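Side-chain contacts in Endonuclease/exonuclease/phosphatase (Beutenbergia cavernae DSM 12333, PDB 4RUW), which belongs to the endonuclease/exonuclease/phosphatase family with a DNase I-like fold, carries an additional Ig-like domain and a bound zinc ion, and has no assigned specific function: residues Glu77-Ala82 against Arg316-His321; Thr280-Arg285 against Pro291-Asp296; Val195-His200 against Asp222-Arg227. All blocks are in the same frame, centred on the assembly; numbering follows the deposited sequence.

Interaction 1: Glu77-Ala82 against Arg316-His321; sequences EPRIAA and RFASDH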
loop_
_atom_site.group_PDB
_atom_site.type_symbol
_atom_site.label_atom_id
_atom_site.label_comp_id
_atom_site.label_asym_id
_atom_site.label_seq_id
_atom_site.Cartn_x
_atom_site.Cartn_y
_atom_site.Cartn_z
ATOM N N GLU A 77 5.191 -4.471 23.812
ATOM C CA GLU A 77 4.409 -5.328 22.936
ATOM C C GLU A 77 2.919 -5.445 23.317
ATOM O O GLU A 77 2.076 -5.539 22.432
ATOM C CB GLU A 77 5.042 -6.713 22.807
ATOM C CG GLU A 77 6.393 -6.728 22.101
ATOM C CD GLU A 77 7.577 -6.611 23.033
ATOM O OE1 GLU A 77 7.376 -6.268 24.215
ATOM O OE2 GLU A 77 8.716 -6.862 22.578
ATOM N N PRO A 78 2.579 -5.454 24.624
ATOM C CA PRO A 78 1.143 -5.578 24.934
ATOM C C PRO A 78 0.283 -4.454 24.377
ATOM O O PRO A 78 -0.860 -4.670 24.008
ATOM C CB PRO A 78 1.112 -5.556 26.468
ATOM C CG PRO A 78 2.409 -6.165 26.847
ATOM C CD PRO A 78 3.400 -5.639 25.836
ATOM N N ARG A 79 0.820 -3.262 24.314
ATOM C CA ARG A 79 0.093 -2.135 23.801
ATOM C C ARG A 79 -0.175 -2.319 22.286
ATOM O O ARG A 79 -1.230 -2.075 21.816
ATOM C CB ARG A 79 0.907 -0.901 24.104
ATOM C CG ARG A 79 0.128 0.324 24.179
ATOM C CD ARG A 79 0.946 1.450 24.747
ATOM N NE ARG A 79 0.271 2.669 24.422
ATOM C CZ ARG A 79 0.765 3.867 24.591
ATOM N NH1 ARG A 79 1.964 4.042 25.087
ATOM N NH2 ARG A 79 0.071 4.897 24.261
ATOM N N ILE A 80 0.816 -2.808 21.559
ATOM C CA ILE A 80 0.670 -3.144 20.150
ATOM C C ILE A 80 -0.367 -4.262 19.979
ATOM O O ILE A 80 -1.276 -4.172 19.147
ATOM C CB ILE A 80 2.035 -3.581 19.555
ATOM C CG1 ILE A 80 3.067 -2.440 19.629
ATOM C CG2 ILE A 80 1.876 -4.117 18.130
ATOM C CD1 ILE A 80 2.648 -1.156 18.953
ATOM N N ALA A 81 -0.228 -5.322 20.764
ATOM C CA ALA A 81 -1.130 -6.456 20.657
ATOM C C ALA A 81 -2.576 -6.074 20.946
ATOM O O ALA A 81 -3.490 -6.584 20.317
ATOM C CB ALA A 81 -0.679 -7.571 21.574
ATOM N N ALA A 82 -2.784 -5.181 21.910
ATOM C CA ALA A 82 -4.144 -4.784 22.272
ATOM C C ALA A 82 -4.835 -4.066 21.111
ATOM O O ALA A 82 -6.032 -4.235 20.894
ATOM C CB ALA A 82 -4.147 -3.918 23.526
ATOM N N ARG A 316 -3.656 5.601 19.639
ATOM C CA ARG A 316 -2.890 6.201 18.557
ATOM C C ARG A 316 -1.418 6.435 18.900
ATOM O O ARG A 316 -0.568 6.406 18.014
ATOM C CB ARG A 316 -3.549 7.492 18.063
ATOM C CG ARG A 316 -3.370 8.682 18.985
ATOM C CD ARG A 316 -4.281 9.835 18.582
ATOM N NE ARG A 316 -5.682 9.487 18.801
ATOM C CZ ARG A 316 -6.712 10.193 18.348
ATOM N NH1 ARG A 316 -6.504 11.287 17.628
ATOM N NH2 ARG A 316 -7.951 9.800 18.605
ATOM N N PHE A 317 -1.111 6.644 20.179
ATOM C CA PHE A 317 0.266 6.934 20.569
ATOM C C PHE A 317 1.098 5.695 20.873
ATOM O O PHE A 317 2.210 5.805 21.373
ATOM C CB PHE A 317 0.317 7.965 21.701
ATOM C CG PHE A 317 -0.254 9.294 21.300
ATOM C CD1 PHE A 317 0.334 10.020 20.275
ATOM C CD2 PHE A 317 -1.381 9.809 21.917
ATOM C CE1 PHE A 317 -0.185 11.233 19.878
ATOM C CE2 PHE A 317 -1.904 11.028 21.521
ATOM C CZ PHE A 317 -1.305 11.734 20.497
ATOM N N ALA A 318 0.572 4.521 20.530
ATOM C CA ALA A 318 1.307 3.277 20.732
ATOM C C ALA A 318 2.519 3.147 19.799
ATOM O O ALA A 318 3.462 2.410 20.103
ATOM C CB ALA A 318 0.388 2.087 20.563
ATOM N N SER A 319 2.479 3.852 18.667
ATOM C CA SER A 319 3.582 3.853 17.706
ATOM C C SER A 319 3.664 5.221 17.046
ATOM O O SER A 319 2.719 6.005 17.123
ATOM C CB SER A 319 3.370 2.781 16.631
ATOM O OG SER A 319 4.351 2.912 15.610
ATOM N N ASP A 320 4.787 5.519 16.398
ATOM C CA ASP A 320 4.880 6.762 15.641
ATOM C C ASP A 320 4.230 6.685 14.252
ATOM O O ASP A 320 4.181 7.690 13.538
ATOM C CB ASP A 320 6.322 7.301 15.588
ATOM C CG ASP A 320 7.275 6.405 14.822
ATOM O OD1 ASP A 320 6.914 5.270 14.456
ATOM O OD2 ASP A 320 8.415 6.853 14.601
ATOM N N HIS A 321 3.732 5.502 13.876
ATOM C CA HIS A 321 2.839 5.365 12.723
ATOM C C HIS A 321 1.484 4.903 13.214
ATOM O O HIS A 321 1.394 4.238 14.252
ATOM C CB HIS A 321 3.342 4.311 11.732
ATOM C CG HIS A 321 4.554 4.717 10.949
ATOM N ND1 HIS A 321 4.551 4.822 9.573
ATOM C CD2 HIS A 321 5.810 5.026 11.349
ATOM C CE1 HIS A 321 5.752 5.187 9.160
ATOM N NE2 HIS A 321 6.533 5.319 10.217
#
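Arg79 and Ile80 of the helical turn 77-82 close on Ala318 from adjoining positions. The close-packed part is the long side chain of Arg79, extended from CG to NE, which runs alongside the methyl group: CG lies 4.0 Å from Ala318 CB and NE 3.9 Å from the same Ala318 CB. Because CG is anti to the backbone N (chi1 -156°), the chain leads out toward the loop and lays the guanidinium over its backbone. Ala318 CA stands 3.8 Å above the guanidinium plane, offset toward its rim, and NH2 of Arg79 passes 3.6 Å from the carbonyl carbon C of Phe317. Salt bridges to Asp70 through NH1 and to Asp315 through NE hold this flat group in place. Next along the helix, Ile80 brings CD1 to 3.8 Å from Ala318 O. Inward from Ala318 the loop folds into a buried ST turn, where Ser319 OG accepts from His321 N at 3.2 Å in an almost straight bond (175°), and the same hydroxyl also bonds Asn62 O. The solvent side is looser. Of the Phe317 side chain only CB comes near Arg79; its exposed ring leads away, with CG of Arg316 over the centre of one face. Helix 77-87 thus packs against the loop joining strands 304-311 and 324-330, with Ile80 and Ser319 both resting on Trp61 of strand 55-62 and Glu77 and Ala81 facing helix 110-118.

Interaction 2: Thr280-Arg285 against Pro291-Asp296; sequences TASYGR and PDRRID
Ser282 OG, reaching across toward Arg293, is gripped by two polar partners: water 1, 2.6 Å from OG, and His290 ND1, in the link between the two segments. The same water accepts a hydrogen bond from Arg293 NH1 at 2.9 Å, so serine and arginine are joined through it. Alongside this bridge the contact is one of carbon against oxygen: Arg293 CD comes to 3.5 Å from Ser282 OG, which lies near the guanidinium plane, at its edge. Extended from CG to NE, the Arg293 chain passes the hydroxyl and places its charged end beyond it, beside the water. At the other end of the contact, Pro291 CD lies 3.6 Å from the carbonyl O of Arg285. That carbonyl follows a type II turn closed by Arg285 N to Ser282 O. Arg285 directs its own guanidinium to Glu287, which probably offsets its charge; Arg285 NH1 and Arg293 NH1 are 6.8 Å apart. Within the loop before strand 296-300, the two segments therefore meet through one water and van der Waals contact, while the direct side-chain bond of Ser282 goes to His290, just ahead of Pro291.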
loop_
_atom_site.group_PDB
_atom_site.type_symbol
_atom_site.label_atom_id
_atom_site.label_comp_id
_atom_site.label_asym_id
_atom_site.label_seq_id
_atom_site.Cartn_x
_atom_site.Cartn_y
_atom_site.Cartn_z
ATOM N N THR A 280 1.756 9.258 12.994
ATOM C CA THR A 280 0.916 9.600 14.135
ATOM C C THR A 280 0.884 11.097 14.403
ATOM O O THR A 280 -0.183 11.680 14.603
ATOM C CB THR A 280 1.400 8.858 15.379
ATOM O OG1 THR A 280 1.365 7.457 15.098
ATOM C CG2 THR A 280 0.523 9.168 16.588
ATOM N N ALA A 281 2.052 11.723 14.348
ATOM C CA ALA A 281 2.164 13.143 14.641
ATOM C C ALA A 281 1.463 14.034 13.613
ATOM O O ALA A 281 1.177 15.196 13.896
ATOM C CB ALA A 281 3.626 13.529 14.771
ATOM N N SER A 282 1.182 13.497 12.427
ATOM C CA SER A 282 0.505 14.275 11.393
ATOM C C SER A 282 -1.015 14.210 11.494
ATOM O O SER A 282 -1.715 15.039 10.912
ATOM C CB SER A 282 0.939 13.816 10.003
ATOM O OG SER A 282 2.269 14.205 9.732
ATOM N N TYR A 283 -1.536 13.224 12.214
ATOM C CA TYR A 283 -2.974 13.035 12.258
ATOM C C TYR A 283 -3.646 14.218 12.941
ATOM O O TYR A 283 -3.218 14.648 14.006
ATOM C CB TYR A 283 -3.345 11.726 12.964
ATOM C CG TYR A 283 -4.799 11.380 12.740
ATOM C CD1 TYR A 283 -5.213 10.785 11.550
ATOM C CD2 TYR A 283 -5.764 11.694 13.685
ATOM C CE1 TYR A 283 -6.540 10.494 11.316
ATOM C CE2 TYR A 283 -7.100 11.408 13.460
ATOM C CZ TYR A 283 -7.476 10.801 12.275
ATOM O OH TYR A 283 -8.799 10.518 12.039
ATOM N N GLY A 284 -4.683 14.753 12.310
ATOM C CA GLY A 284 -5.430 15.859 12.876
ATOM C C GLY A 284 -4.889 17.240 12.553
ATOM O O GLY A 284 -5.444 18.232 13.019
ATOM N N ARG A 285 -3.813 17.316 11.772
ATOM C CA ARG A 285 -3.224 18.599 11.383
ATOM C C ARG A 285 -3.580 18.939 9.941
ATOM O O ARG A 285 -3.070 18.324 9.012
ATOM C CB ARG A 285 -1.703 18.572 11.552
ATOM C CG ARG A 285 -1.221 18.301 12.976
ATOM C CD ARG A 285 0.282 18.506 13.109
ATOM N NE ARG A 285 0.630 19.911 12.922
ATOM C CZ ARG A 285 1.855 20.408 13.036
ATOM N NH1 ARG A 285 2.875 19.621 13.347
ATOM N NH2 ARG A 285 2.061 21.707 12.846
ATOM N N PRO A 291 -1.466 16.397 5.732
ATOM C CA PRO A 291 -2.427 15.493 5.080
ATOM C C PRO A 291 -1.812 14.662 3.959
ATOM O O PRO A 291 -2.441 13.700 3.504
ATOM C CB PRO A 291 -3.488 16.447 4.520
ATOM C CG PRO A 291 -3.392 17.663 5.395
ATOM C CD PRO A 291 -1.922 17.798 5.671
ATOM N N ASP A 292 -0.601 15.015 3.529
ATOM C CA ASP A 292 0.080 14.281 2.470
ATOM C C ASP A 292 0.905 13.107 2.997
ATOM O O ASP A 292 1.327 12.249 2.218
ATOM C CB ASP A 292 0.993 15.216 1.677
ATOM C CG ASP A 292 0.256 16.417 1.143
ATOM O OD1 ASP A 292 -0.788 16.224 0.482
ATOM O OD2 ASP A 292 0.698 17.556 1.410
ATOM N N ARG A 293 1.134 13.068 4.311
ATOM C CA ARG A 293 2.035 12.086 4.919
ATOM C C ARG A 293 1.372 10.735 5.175
ATOM O O ARG A 293 1.378 10.202 6.291
ATOM C CB ARG A 293 2.702 12.664 6.168
ATOM C CG ARG A 293 3.725 13.732 5.816
ATOM C CD ARG A 293 4.468 14.238 7.026
ATOM N NE ARG A 293 5.604 15.048 6.609
ATOM C CZ ARG A 293 6.352 15.769 7.432
ATOM N NH1 ARG A 293 6.073 15.789 8.730
ATOM N NH2 ARG A 293 7.370 16.473 6.950
ATOM N N ARG A 294 0.789 10.199 4.107
ATOM C CA ARG A 294 0.230 8.856 4.078
ATOM C C ARG A 294 1.250 8.008 3.337
ATOM O O ARG A 294 1.414 8.152 2.119
ATOM C CB ARG A 294 -1.115 8.861 3.349
ATOM C CG ARG A 294 -1.812 7.508 3.320
ATOM C CD ARG A 294 -3.203 7.609 2.734
ATOM N NE ARG A 294 -3.186 7.883 1.297
ATOM C CZ ARG A 294 -3.293 6.944 0.356
ATOM N NH1 ARG A 294 -3.414 5.662 0.690
ATOM N NH2 ARG A 294 -3.284 7.287 -0.929
ATOM N N ILE A 295 1.958 7.155 4.076
ATOM C CA ILE A 295 3.090 6.418 3.516
ATOM C C ILE A 295 3.014 4.923 3.810
ATOM O O ILE A 295 3.904 4.167 3.394
ATOM C CB ILE A 295 4.453 7.002 3.993
ATOM C CG1 ILE A 295 4.579 6.928 5.517
ATOM C CG2 ILE A 295 4.651 8.435 3.486
ATOM C CD1 ILE A 295 5.961 7.305 6.024
ATOM N N ASP A 296 1.970 4.506 4.521
ATOM C CA ASP A 296 1.687 3.099 4.789
ATOM C C ASP A 296 0.458 2.755 3.961
ATOM O O ASP A 296 -0.529 3.482 4.006
ATOM C CB ASP A 296 1.368 2.897 6.264
ATOM C CG ASP A 296 2.550 3.197 7.179
ATOM O OD1 ASP A 296 2.761 4.373 7.558
ATOM O OD2 ASP A 296 3.259 2.241 7.563
HETATM O O HOH W 1 4.739 14.152 10.679
#

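Interaction 3: Val195-His200 against Asp222-Arg227; sequences VVHATH and DHVDAR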
loop_
_atom_site.group_PDB
_atom_site.type_symbol
_atom_site.label_atom_id
_atom_site.label_comp_id
_atom_site.label_asym_id
_atom_site.label_seq_id
_atom_site.Cartn_x
_atom_site.Cartn_y
_atom_site.Cartn_z
ATOM N N VAL A 195 -2.428 -14.258 -1.611
ATOM C CA VAL A 195 -1.002 -14.030 -1.463
ATOM C C VAL A 195 -0.766 -12.693 -0.769
ATOM O O VAL A 195 -1.276 -11.666 -1.209
ATOM C CB VAL A 195 -0.286 -14.055 -2.825
ATOM C CG1 VAL A 195 1.212 -13.880 -2.639
ATOM C CG2 VAL A 195 -0.587 -15.365 -3.560
ATOM N N VAL A 196 -0.024 -12.722 0.335
ATOM C CA VAL A 196 0.284 -11.527 1.106
ATOM C C VAL A 196 1.739 -11.141 0.916
ATOM O O VAL A 196 2.642 -11.932 1.220
ATOM C CB VAL A 196 -0.014 -11.771 2.605
ATOM C CG1 VAL A 196 0.336 -10.544 3.442
ATOM C CG2 VAL A 196 -1.465 -12.178 2.811
ATOM N N HIS A 197 1.956 -9.935 0.398
ATOM C CA HIS A 197 3.286 -9.374 0.236
ATOM C C HIS A 197 3.463 -8.260 1.255
ATOM O O HIS A 197 2.680 -7.306 1.282
ATOM C CB HIS A 197 3.454 -8.791 -1.169
ATOM C CG HIS A 197 3.222 -9.768 -2.276
ATOM N ND1 HIS A 197 4.169 -10.701 -2.668
ATOM C CD2 HIS A 197 2.163 -9.951 -3.098
ATOM C CE1 HIS A 197 3.696 -11.405 -3.676
ATOM N NE2 HIS A 197 2.479 -10.965 -3.964
ATOM N N ALA A 198 4.495 -8.384 2.088
ATOM C CA ALA A 198 4.771 -7.456 3.187
ATOM C C ALA A 198 6.130 -6.818 2.971
ATOM O O ALA A 198 7.123 -7.531 2.788
ATOM C CB ALA A 198 4.780 -8.216 4.499
ATOM N N THR A 199 6.214 -5.492 3.001
ATOM C CA THR A 199 7.516 -4.872 2.848
ATOM C C THR A 199 7.589 -3.515 3.534
ATOM O O THR A 199 6.624 -3.052 4.166
ATOM C CB THR A 199 7.937 -4.795 1.351
ATOM O OG1 THR A 199 9.344 -4.531 1.252
ATOM C CG2 THR A 199 7.176 -3.711 0.621
ATOM N N HIS A 200 8.759 -2.897 3.405
ATOM C CA HIS A 200 9.102 -1.636 4.045
ATOM C C HIS A 200 10.285 -1.126 3.213
ATOM O O HIS A 200 11.324 -1.789 3.127
ATOM C CB HIS A 200 9.480 -1.902 5.512
ATOM C CG HIS A 200 9.819 -0.684 6.313
ATOM N ND1 HIS A 200 10.149 -0.768 7.645
ATOM C CD2 HIS A 200 9.885 0.630 5.987
ATOM C CE1 HIS A 200 10.409 0.441 8.109
ATOM N NE2 HIS A 200 10.266 1.305 7.124
ATOM N N ASP A 222 7.587 -6.752 -9.411
ATOM C CA ASP A 222 7.823 -7.896 -10.279
ATOM C C ASP A 222 7.509 -9.218 -9.571
ATOM O O ASP A 222 7.404 -10.253 -10.211
ATOM C CB ASP A 222 9.243 -7.852 -10.851
ATOM C CG ASP A 222 9.421 -6.737 -11.889
ATOM O OD1 ASP A 222 8.414 -6.119 -12.294
ATOM O OD2 ASP A 222 10.565 -6.480 -12.320
ATOM N N HIS A 223 7.344 -9.165 -8.250
ATOM C CA HIS A 223 6.956 -10.333 -7.458
ATOM C C HIS A 223 5.455 -10.423 -7.176
ATOM O O HIS A 223 5.000 -11.384 -6.557
ATOM C CB HIS A 223 7.739 -10.388 -6.144
ATOM C CG HIS A 223 9.141 -10.865 -6.313
ATOM N ND1 HIS A 223 10.156 -10.050 -6.771
ATOM C CD2 HIS A 223 9.699 -12.079 -6.105
ATOM C CE1 HIS A 223 11.275 -10.746 -6.844
ATOM N NE2 HIS A 223 11.027 -11.978 -6.444
ATOM N N VAL A 224 4.686 -9.437 -7.628
ATOM C CA VAL A 224 3.235 -9.477 -7.467
ATOM C C VAL A 224 2.578 -10.022 -8.728
ATOM O O VAL A 224 2.856 -9.560 -9.831
ATOM C CB VAL A 224 2.645 -8.086 -7.184
ATOM C CG1 VAL A 224 1.149 -8.192 -6.992
ATOM C CG2 VAL A 224 3.272 -7.490 -5.959
ATOM N N ASP A 225 1.707 -11.005 -8.554
ATOM C CA ASP A 225 0.950 -11.574 -9.663
ATOM C C ASP A 225 -0.509 -11.137 -9.551
ATOM O O ASP A 225 -1.262 -11.677 -8.743
ATOM C CB ASP A 225 1.061 -13.097 -9.621
ATOM C CG ASP A 225 0.301 -13.781 -10.743
ATOM O OD1 ASP A 225 -0.223 -13.087 -11.640
ATOM O OD2 ASP A 225 0.245 -15.032 -10.732
ATOM N N ALA A 226 -0.907 -10.163 -10.363
ATOM C CA ALA A 226 -2.267 -9.637 -10.283
ATOM C C ALA A 226 -3.346 -10.609 -10.766
ATOM O O ALA A 226 -4.532 -10.367 -10.569
ATOM C CB ALA A 226 -2.377 -8.301 -11.001
ATOM N N ARG A 227 -2.931 -11.712 -11.383
ATOM C CA ARG A 227 -3.874 -12.725 -11.840
ATOM C C ARG A 227 -4.486 -13.525 -10.693
ATOM O O ARG A 227 -5.518 -14.168 -10.876
ATOM C CB ARG A 227 -3.201 -13.683 -12.822
ATOM C CG ARG A 227 -2.676 -13.020 -14.078
ATOM C CD ARG A 227 -1.824 -13.986 -14.895
ATOM N NE ARG A 227 -0.663 -14.442 -14.135
ATOM C CZ ARG A 227 0.221 -15.330 -14.577
ATOM N NH1 ARG A 227 0.083 -15.868 -15.782
ATOM N NH2 ARG A 227 1.244 -15.683 -13.811
HETATM O O HOH W 2 0.996 -12.160 -5.997
#
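The apolar part of this contact is a CH-pi interaction between Val224 and His197. The methyl CG2 of Val224 sits over one face of the imidazole, 4.2 Å from the ring centroid and 21° off the ring normal, displaced toward the rim so that CD2 of His197 is its nearest atom, at 3.9 Å. With CG anti to its carbonyl carbon (chi1 -58°), His197 carries the ring from the strand up to the loop. A second close approach is of van der Waals kind: the carbonyl O of His223 lies 3.2 Å from CE1 of His197, obliquely to the ring. Hydrogen bonds fix the ring's rotation from both nitrogens. Water 2 lies in the ring plane, 2.8 Å from His197 NE2, and accepts from Asp225 N at 2.9 Å, bridging strand and loop; ND1 bonds Thr183 OG1 on the neighbouring strand. The side chain of His223 turns away from the strand, its ND1 hydrogen-bonded to Ile219 O in the preceding helix. Within the loop a salt bridge and a backbone hydrogen bond meet on Asp225 OD1: NE of Arg227 reaches it at 2.9 Å on the syn side, and the backbone N of the same Arg227 at 3.0 Å from the opposite face of the carboxylate plane, the latter closing an Asx turn. The contact lies in the beta-alpha-beta crossover formed by strand 192-200, helix 207-222 and the parallel strand 230-233, which pairs with the first through Val195 and His197. On the strand's other side, Val196 and Ala198 pack on Val93 and Val151 of the facing sheet.

How the interactions relate
Interactions 1 and 2 meet directly, although their centres are 16 Å apart: His321 ND1 lies 2.7 Å from Asp296 OD1, and Ser319 O lies 2.8 Å from Thr280 OG1, both probable hydrogen bonds. Interaction 3 stands off, its nearest atoms about 6 Å from interaction 1 and about 7 Å from interaction 2. A residue from a segment of each interaction nevertheless touches one loop residue, Asp235: His321, Asp296 and His200 respectively. Such a cluster of acids and histidines is consistent with the active-site region of DNase I-like proteins. The zinc ion, held by His98, Asp100, His107 and His137, is about 13 Å from the Ile80 side chain of interaction 1.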